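Local coordinates for carbohydrate binding module family 33 and 10 domain protein (Teredinibacter turnerae, PDB 6RW7) that belongs to the AA10 lytic polysaccharide monooxygenases and, through this copper-binding catalytic domain, probably binds cellulose and cleaves it oxidatively, at residues L114-T119 with P140-S145; K19-S24 with H44-M49. One frame throughout, in Å; residues are numbered along the deposited sequence. Where two conformers were deposited one is given.

Contact 1. Residues L114-T119 with P140-S145; sequences LVFYIT and PFCDES
Leu114 and Glu144 exchange backbone bonds at one end of this antiparallel strand pair, Leu114 N reaching Glu144 O at 2.9 Å and Leu114 O accepting from Glu144 N. Val115 next faces Asp143 in a non-hydrogen-bonded pair. With CG1 anti to the backbone N (chi1 -171°), Val115 CG1 lies 3.7 Å from Pro140 CB, while CG2 lies beside the Asp143 carboxylate, which forms a salt bridge with Lys59. Phe116 N donates to Cys142 O at 2.8 Å. Phe116 O receives two weak bonds, from Phe141 N and, at 3.4 Å, from Cys142 N: a classic beta bulge. On the Phe116 side of the sheet, Phe116 CB sits over the Phe141 ring, 3.9 Å from the centroid, and Cys142 SG approaches the Phe116 ring obliquely. Tyr117 lies alongside Pro140, and Pro140 CB sits over the Tyr117 ring face, 4.1 Å from the centroid and only 7° off the normal. With an alanine in place of Tyr117, the ring against Pro140 would be gone, and a gap would probably open beside the proline that leads into the bulge. Ile118 sets CB 3.8 Å from Phe141 CE2, the two side chains crossing at about a right angle. The chemistry is thus regular backbone pairing that gives way to CH-pi and apolar packing at the bulge, and the disulfide from Cys142 to Cys170 ties this edge strand covalently to the facing sheet.

Contact 2. Residues K19-S24 with H44-M49; sequences KPDNPS and HWYNFM
Tyr46 OH donates to Asp21 OD1 at 2.6 Å, the shortest polar bond between the two segments, in the Asp21 conformer described here; a second was deposited, so the bond need not be permanent. The hydroxyl meets OD1 on its syn side, 18° out of the carboxylate plane. OD1 itself lies at the edge of the tyrosine ring and near its plane, while the carboxylate is turned 79° against that ring. Lys19 comes from another direction: its chain crosses the tyrosine at about a right angle and lays Lys19 CD over one face, 4.0 Å from the Tyr46 ring centroid. A bend at chi2 (-70°) steers the methylenes across the ring, and Lys19 CE lies 3.7 Å from Tyr46 CE2. The ammonium is not spent on the aromatic, since Lys19 NZ bonds to Gly15 O in helix 10-17. Beside this, Pro20 presses CG obliquely on the indole, 3.5 Å from Trp45 CD1. Trp45 is buried among further aromatics, meeting Phe32 and Tyr80 edge-to-face. Lys19 to Asn22 form a type I beta turn, which presents Lys19, Pro20 and Asp21 together to the 3-10 segment. Such helix-and-loop packing between the first strand, 3-6, and strand 52-54 is consistent with the L2 region of AA10 enzymes, which in relatives forms much of the substrate-binding surface.

Contact 2 closes before contact 1 opens along the chain, and the two lie on opposite sides of the chain's centre, their own centres 27 Å apart and their nearest atoms about 13 Å. Contact 1 belongs to the beta-sandwich core, in the sheet where strand 111-118 runs between 142-145 and 178-187. Contact 2 joins the loops that precede and follow helix 29-37 in sequence. The connection between them is indirect: strand 52-54, just after contact 2, pairs with 193-202, which pairs with 178-187, the neighbour of 111-118. The single catalytic domain thus combines a cross-linked sandwich with a loop-and-helix elaboration, whose Phe48 side chain lies about 12 Å from the bound copper(I) ion.

Contact 1. Residues L114-T119 with P140-S145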
ATOM      1  N   LEU A 114      -9.831  -5.116  -4.857  1.00 10.76           N
ATOM      2  CA  LEU A 114      -9.010  -4.060  -4.234  1.00 11.30           C
ATOM      3  C   LEU A 114      -9.476  -3.998  -2.782  1.00 10.92           C
ATOM      4  O   LEU A 114     -10.678  -3.790  -2.546  1.00 11.64           O
ATOM      5  CB  LEU A 114      -9.264  -2.721  -4.935  1.00 12.38           C
ATOM      6  CG  LEU A 114      -8.791  -2.518  -6.379  1.00 13.53           C
ATOM      7  CD1 LEU A 114      -7.305  -2.671  -6.512  1.00 13.61           C
ATOM      8  CD2 LEU A 114      -9.562  -3.348  -7.396  1.00 13.40           C
ATOM      9  N   VAL A 115      -8.572  -4.226  -1.844  1.00 10.20           N
ATOM     10  CA  VAL A 115      -8.901  -4.359  -0.402  1.00 10.38           C
ATOM     11  C   VAL A 115      -8.076  -3.338   0.365  1.00  9.43           C
ATOM     12  O   VAL A 115      -6.905  -3.178   0.049  1.00 10.10           O
ATOM     13  CB  VAL A 115      -8.621  -5.800   0.073  1.00 10.93           C
ATOM     14  CG1 VAL A 115      -9.141  -6.045   1.466  1.00 11.38           C
ATOM     15  CG2 VAL A 115      -9.212  -6.828  -0.883  1.00 12.15           C
ATOM     16  N   PHE A 116      -8.674  -2.693   1.366  1.00  9.28           N
ATOM     17  CA  PHE A 116      -7.994  -1.641   2.146  1.00  9.23           C
ATOM     18  C   PHE A 116      -8.311  -1.812   3.621  1.00  8.97           C
ATOM     19  O   PHE A 116      -9.498  -1.913   3.982  1.00  9.57           O
ATOM     20  CB  PHE A 116      -8.470  -0.253   1.737  1.00 10.08           C
ATOM     21  CG  PHE A 116      -8.252   0.130   0.298  1.00 10.03           C
ATOM     22  CD1 PHE A 116      -9.088  -0.342  -0.703  1.00  9.98           C
ATOM     23  CD2 PHE A 116      -7.194   0.945  -0.052  1.00 11.00           C
ATOM     24  CE1 PHE A 116      -8.895   0.059  -2.018  1.00 10.73           C
ATOM     25  CE2 PHE A 116      -6.991   1.314  -1.364  1.00 11.03           C
ATOM     26  CZ  PHE A 116      -7.834   0.867  -2.344  1.00 11.24           C
ATOM     27  N   TYR A 117      -7.263  -1.750   4.427  1.00  8.82           N
ATOM     28  CA  TYR A 117      -7.335  -1.751   5.898  1.00  9.00           C
ATOM     29  C   TYR A 117      -6.742  -0.448   6.408  1.00  9.32           C
ATOM     30  O   TYR A 117      -5.856   0.097   5.759  1.00  9.54           O
ATOM     31  CB  TYR A 117      -6.531  -2.909   6.469  1.00  9.93           C
ATOM     32  CG  TYR A 117      -7.036  -4.293   6.170  1.00 10.26           C
ATOM     33  CD1 TYR A 117      -6.782  -4.913   4.955  1.00 10.39           C
ATOM     34  CD2 TYR A 117      -7.705  -5.021   7.144  1.00 10.53           C
ATOM     35  CE1 TYR A 117      -7.252  -6.192   4.715  1.00 10.54           C
ATOM     36  CE2 TYR A 117      -8.117  -6.322   6.933  1.00 10.43           C
ATOM     37  CZ  TYR A 117      -7.871  -6.921   5.714  1.00 11.28           C
ATOM     38  OH  TYR A 117      -8.321  -8.200   5.457  1.00 11.87           O
ATOM     39  N   ILE A 118      -7.189  -0.005   7.582  1.00  8.90           N
ATOM     40  CA  ILE A 118      -6.594   1.186   8.235  1.00  9.17           C
ATOM     41  C   ILE A 118      -6.231   0.812   9.661  1.00  8.95           C
ATOM     42  O   ILE A 118      -6.848  -0.112  10.233  1.00  9.23           O
ATOM     43  CB  ILE A 118      -7.545   2.402   8.137  1.00  9.17           C
ATOM     44  CG1 ILE A 118      -6.824   3.707   8.482  1.00  9.76           C
ATOM     45  CG2 ILE A 118      -8.819   2.196   8.941  1.00  9.21           C
ATOM     46  CD1 ILE A 118      -7.575   4.919   8.038  1.00  9.97           C
ATOM     47  N   THR A 119      -5.280   1.541  10.217  1.00  8.99           N
ATOM     48  CA  THR A 119      -4.918   1.403  11.636  1.00  9.09           C
ATOM     49  C   THR A 119      -6.151   1.681  12.512  1.00  9.64           C
ATOM     50  O   THR A 119      -7.059   2.439  12.127  1.00  9.45           O
ATOM     51  CB  THR A 119      -3.693   2.262  11.959  1.00  9.34           C
ATOM     52  OG1 THR A 119      -3.842   3.546  11.336  1.00  9.24           O
ATOM     53  CG2 THR A 119      -2.410   1.599  11.503  1.00  9.49           C
ATOM     54  N   PRO A 140     -11.407  -5.153   6.572  1.00 11.33           N
ATOM     55  CA  PRO A 140     -11.124  -4.021   5.692  1.00 11.44           C
ATOM     56  C   PRO A 140     -12.222  -2.952   5.762  1.00 11.82           C
ATOM     57  O   PRO A 140     -13.379  -3.301   5.912  1.00 12.31           O
ATOM     58  CB  PRO A 140     -11.049  -4.626   4.284  1.00 12.12           C
ATOM     59  CG  PRO A 140     -11.688  -5.982   4.404  1.00 12.65           C
ATOM     60  CD  PRO A 140     -11.653  -6.408   5.859  1.00 11.81           C
ATOM     61  N   PHE A 141     -11.853  -1.686   5.586  1.00 10.86           N
ATOM     62  CA  PHE A 141     -12.842  -0.584   5.494  1.00 11.55           C
ATOM     63  C   PHE A 141     -13.343  -0.440   4.059  1.00 11.78           C
ATOM     64  O   PHE A 141     -14.371   0.193   3.850  1.00 12.96           O
ATOM     65  CB  PHE A 141     -12.250   0.722   6.010  1.00 10.98           C
ATOM     66  CG  PHE A 141     -11.208   1.370   5.135  1.00 10.69           C
ATOM     67  CD1 PHE A 141     -11.565   2.196   4.087  1.00 11.53           C
ATOM     68  CD2 PHE A 141      -9.862   1.178   5.381  1.00 10.58           C
ATOM     69  CE1 PHE A 141     -10.603   2.816   3.305  1.00 11.17           C
ATOM     70  CE2 PHE A 141      -8.894   1.822   4.633  1.00 10.29           C
ATOM     71  CZ  PHE A 141      -9.266   2.612   3.573  1.00  9.87           C
ATOM     72  N   CYS A 142     -12.635  -1.006   3.080  1.00 11.88           N
ATOM     73  CA  CYS A 142     -13.035  -0.929   1.666  1.00 12.36           C
ATOM     74  C   CYS A 142     -12.627  -2.248   1.024  1.00 12.70           C
ATOM     75  O   CYS A 142     -11.494  -2.675   1.229  1.00 12.83           O
ATOM     76  CB  CYS A 142     -12.366   0.275   1.019  1.00 13.47           C
ATOM     77  SG  CYS A 142     -12.865   0.597  -0.692  1.00 16.41           S
ATOM     78  N   ASP A 143     -13.558  -2.914   0.364  1.00 12.64           N
ATOM     79  CA  ASP A 143     -13.308  -4.243  -0.242  1.00 13.38           C
ATOM     80  C   ASP A 143     -14.214  -4.293  -1.460  1.00 13.65           C
ATOM     81  O   ASP A 143     -15.432  -4.445  -1.286  1.00 15.41           O
ATOM     82  CB  ASP A 143     -13.538  -5.368   0.766  1.00 14.31           C
ATOM     83  CG  ASP A 143     -13.296  -6.759   0.202  1.00 16.21           C
ATOM     84  OD1 ASP A 143     -12.947  -6.879  -0.970  1.00 19.81           O
ATOM     85  OD2 ASP A 143     -13.515  -7.690   0.921  1.00 21.05           O
ATOM     86  N   GLU A 144     -13.642  -4.016  -2.624  1.00 12.64           N
ATOM     87  CA  GLU A 144     -14.406  -3.853  -3.869  1.00 12.01           C
ATOM     88  C   GLU A 144     -13.913  -4.909  -4.840  1.00 11.91           C
ATOM     89  O   GLU A 144     -12.713  -4.878  -5.194  1.00 12.50           O
ATOM     90  CB  GLU A 144     -14.267  -2.435  -4.395  1.00 11.82           C
ATOM     91  CG  GLU A 144     -14.863  -1.409  -3.454  1.00 12.38           C
ATOM     92  CD  GLU A 144     -16.367  -1.467  -3.237  1.00 14.89           C
ATOM     93  OE1 GLU A 144     -17.077  -2.209  -3.966  1.00 15.28           O
ATOM     94  OE2 GLU A 144     -16.837  -0.804  -2.286  1.00 15.12           O
ATOM     95  N   SER A 145     -14.833  -5.732  -5.327  1.00 11.65           N
ATOM     96  CA  SER A 145     -14.507  -6.786  -6.306  1.00 12.56           C
ATOM     97  C   SER A 145     -15.270  -6.576  -7.615  1.00 11.90           C
ATOM     98  O   SER A 145     -16.320  -5.891  -7.658  1.00 12.41           O
ATOM     99  CB  SER A 145     -14.747  -8.143  -5.713  1.00 14.32           C
ATOM    100  OG  SER A 145     -16.123  -8.370  -5.492  1.00 16.18           O
TER

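Contact 2. Residues K19-S24 with H44-M49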
ATOM      1  N   LYS A  19      15.112   7.629  -5.242  1.00 13.37           N
ATOM      2  CA  LYS A  19      15.976   6.432  -5.290  1.00 14.16           C
ATOM      3  C   LYS A  19      17.179   6.668  -4.390  1.00 12.78           C
ATOM      4  O   LYS A  19      17.710   7.782  -4.324  1.00 13.28           O
ATOM      5  CB  LYS A  19      16.524   6.157  -6.689  1.00 17.41           C
ATOM      6  CG  LYS A  19      15.523   6.126  -7.828  1.00 20.10           C
ATOM      7  CD  LYS A  19      14.643   4.934  -7.745  1.00 20.71           C
ATOM      8  CE  LYS A  19      13.904   4.692  -9.039  1.00 21.16           C
ATOM      9  NZ  LYS A  19      12.935   5.776  -9.292  1.00 21.99           N
ATOM     10  N   PRO A  20      17.621   5.641  -3.655  1.00 11.96           N
ATOM     11  CA  PRO A  20      18.621   5.857  -2.613  1.00 12.14           C
ATOM     12  C   PRO A  20      20.012   6.212  -3.147  1.00 12.26           C
ATOM     13  O   PRO A  20      20.804   6.818  -2.411  1.00 12.65           O
ATOM     14  CB  PRO A  20      18.642   4.522  -1.859  1.00 12.47           C
ATOM     15  CG  PRO A  20      18.150   3.514  -2.881  1.00 12.74           C
ATOM     16  CD  PRO A  20      17.113   4.257  -3.690  1.00 12.32           C
ATOM     17  N   ASP A  21      20.299   5.870  -4.396  1.00 12.70           N
ATOM     18  CA  ASP A  21      21.634   6.156  -4.977  0.50 13.45           C
ATOM     19  C   ASP A  21      21.662   7.580  -5.563  1.00 13.68           C
ATOM     20  O   ASP A  21      22.752   8.017  -5.969  1.00 14.72           O
ATOM     21  CB  ASP A  21      22.071   5.030  -5.921  0.50 14.00           C
ATOM     22  CG  ASP A  21      21.014   4.453  -6.856  0.50 15.02           C
ATOM     23  OD1 ASP A  21      19.798   4.624  -6.599  0.50 14.97           O
ATOM     24  OD2 ASP A  21      21.424   3.794  -7.827  0.50 18.60           O
ATOM     25  N   ASN A  22      20.555   8.315  -5.571  1.00 13.55           N
ATOM     26  CA  ASN A  22      20.546   9.679  -6.173  0.50 13.70           C
ATOM     27  C   ASN A  22      19.302  10.450  -5.748  1.00 13.60           C
ATOM     28  O   ASN A  22      18.561  10.983  -6.572  1.00 14.89           O
ATOM     29  CB  ASN A  22      20.681   9.633  -7.698  0.50 14.66           C
ATOM     30  CG  ASN A  22      19.444   9.122  -8.402  0.50 15.71           C
ATOM     31  OD1 ASN A  22      18.651   8.372  -7.832  0.50 16.05           O
ATOM     32  ND2 ASN A  22      19.258   9.562  -9.637  0.50 17.48           N
ATOM     33  N   PRO A  23      19.047  10.595  -4.440  1.00 13.16           N
ATOM     34  CA  PRO A  23      17.845  11.323  -4.035  1.00 13.52           C
ATOM     35  C   PRO A  23      17.913  12.821  -4.353  1.00 14.65           C
ATOM     36  O   PRO A  23      19.008  13.399  -4.389  1.00 15.13           O
ATOM     37  CB  PRO A  23      17.756  11.101  -2.530  1.00 14.32           C
ATOM     38  CG  PRO A  23      19.153  10.730  -2.110  1.00 14.72           C
ATOM     39  CD  PRO A  23      19.843  10.111  -3.307  1.00 14.01           C
ATOM     40  N   SER A  24      16.751  13.425  -4.609  1.00 14.38           N
ATOM     41  CA  SER A  24      16.607  14.879  -4.854  1.00 15.04           C
ATOM     42  C   SER A  24      15.851  15.523  -3.684  1.00 16.38           C
ATOM     43  O   SER A  24      15.664  16.739  -3.709  1.00 17.06           O
ATOM     44  CB  SER A  24      15.908  15.147  -6.156  1.00 14.83           C
ATOM     45  OG  SER A  24      14.592  14.612  -6.117  1.00 15.53           O
ATOM     46  N   HIS A  44      17.307  -2.708  -3.965  1.00 10.52           N
ATOM     47  CA  HIS A  44      15.976  -3.301  -3.687  1.00 10.06           C
ATOM     48  C   HIS A  44      14.842  -2.298  -3.957  1.00 10.25           C
ATOM     49  O   HIS A  44      13.698  -2.735  -4.296  1.00  9.77           O
ATOM     50  CB  HIS A  44      15.917  -3.822  -2.255  1.00 10.76           C
ATOM     51  CG  HIS A  44      16.785  -5.006  -2.039  1.00 11.55           C
ATOM     52  ND1 HIS A  44      16.995  -5.541  -0.795  1.00 12.57           N
ATOM     53  CD2 HIS A  44      17.471  -5.770  -2.914  1.00 13.15           C
ATOM     54  CE1 HIS A  44      17.771  -6.607  -0.915  1.00 13.93           C
ATOM     55  NE2 HIS A  44      18.062  -6.778  -2.200  1.00 14.29           N
ATOM     56  N   TRP A  45      15.101  -0.999  -3.773  1.00  9.92           N
ATOM     57  CA  TRP A  45      14.058   0.054  -3.908  1.00  9.92           C
ATOM     58  C   TRP A  45      13.645   0.202  -5.373  1.00  9.96           C
ATOM     59  O   TRP A  45      12.579   0.755  -5.655  1.00 10.30           O
ATOM     60  CB  TRP A  45      14.532   1.379  -3.322  1.00  9.77           C
ATOM     61  CG  TRP A  45      14.904   1.319  -1.881  1.00  9.62           C
ATOM     62  CD1 TRP A  45      16.138   1.062  -1.366  1.00 10.31           C
ATOM     63  CD2 TRP A  45      14.039   1.576  -0.757  1.00  9.60           C
ATOM     64  NE1 TRP A  45      16.092   1.080   0.001  1.00  9.77           N
ATOM     65  CE2 TRP A  45      14.825   1.415   0.403  1.00  9.63           C
ATOM     66  CE3 TRP A  45      12.689   1.906  -0.604  1.00  9.61           C
ATOM     67  CZ2 TRP A  45      14.319   1.599   1.681  1.00  9.92           C
ATOM     68  CZ3 TRP A  45      12.193   2.122   0.661  1.00  9.93           C
ATOM     69  CH2 TRP A  45      12.984   1.920   1.794  1.00 10.46           C
ATOM     70  N   TYR A  46      14.446  -0.306  -6.303  1.00 10.34           N
ATOM     71  CA  TYR A  46      14.074  -0.316  -7.737  1.00 11.13           C
ATOM     72  C   TYR A  46      12.917  -1.289  -7.978  1.00 10.05           C
ATOM     73  O   TYR A  46      12.244  -1.169  -9.001  1.00 10.39           O
ATOM     74  CB  TYR A  46      15.298  -0.575  -8.618  1.00 12.62           C
ATOM     75  CG  TYR A  46      16.195   0.633  -8.672  1.00 14.27           C
ATOM     76  CD1 TYR A  46      17.013   0.982  -7.604  1.00 16.25           C
ATOM     77  CD2 TYR A  46      16.133   1.505  -9.742  1.00 16.50           C
ATOM     78  CE1 TYR A  46      17.794   2.132  -7.630  1.00 18.50           C
ATOM     79  CE2 TYR A  46      16.925   2.637  -9.797  1.00 17.82           C
ATOM     80  CZ  TYR A  46      17.754   2.961  -8.737  1.00 19.48           C
ATOM     81  OH  TYR A  46      18.531   4.095  -8.794  1.00 21.54           O
ATOM     82  N   ASN A  47      12.677  -2.226  -7.063  1.00 10.00           N
ATOM     83  CA  ASN A  47      11.550  -3.194  -7.149  1.00  9.96           C
ATOM     84  C   ASN A  47      10.338  -2.691  -6.361  1.00  9.52           C
ATOM     85  O   ASN A  47       9.593  -3.498  -5.803  1.00 10.51           O
ATOM     86  CB  ASN A  47      11.991  -4.591  -6.687  1.00 11.10           C
ATOM     87  CG  ASN A  47      12.135  -5.549  -7.841  1.00 10.63           C
ATOM     88  OD1 ASN A  47      13.089  -6.343  -7.879  1.00 14.87           O
ATOM     89  ND2 ASN A  47      11.218  -5.481  -8.768  1.00  8.58           N
ATOM     90  N   PHE A  48      10.101  -1.384  -6.402  1.00  9.09           N
ATOM     91  CA  PHE A  48       9.005  -0.761  -5.634  1.00  9.44           C
ATOM     92  C   PHE A  48       7.653  -1.254  -6.151  1.00  9.53           C
ATOM     93  O   PHE A  48       6.638  -1.155  -5.449  1.00 10.40           O
ATOM     94  CB  PHE A  48       9.073   0.756  -5.730  1.00  9.04           C
ATOM     95  CG  PHE A  48       9.030   1.359  -7.103  1.00  8.96           C
ATOM     96  CD1 PHE A  48       7.828   1.696  -7.692  1.00  8.91           C
ATOM     97  CD2 PHE A  48      10.193   1.641  -7.793  1.00  8.83           C
ATOM     98  CE1 PHE A  48       7.790   2.320  -8.933  1.00  9.02           C
ATOM     99  CE2 PHE A  48      10.153   2.264  -9.029  1.00  8.90           C
ATOM    100  CZ  PHE A  48       8.956   2.588  -9.603  1.00  9.28           C
ATOM    101  N   MET A  49       7.602  -1.794  -7.366  1.00  9.54           N
ATOM    102  CA  MET A  49       6.345  -2.293  -7.985  1.00  9.76           C
ATOM    103  C   MET A  49       6.123  -3.780  -7.682  1.00 10.57           C
ATOM    104  O   MET A  49       5.189  -4.371  -8.246  1.00 11.14           O
ATOM    105  CB  MET A  49       6.357  -2.063  -9.495  1.00  9.82           C
ATOM    106  CG  MET A  49       7.324  -2.898 -10.281  1.00 10.21           C
ATOM    107  SD  MET A  49       9.096  -2.561 -10.043  1.00 10.37           S
ATOM    108  CE  MET A  49       9.223  -0.913 -10.743  1.00 10.01           C
TER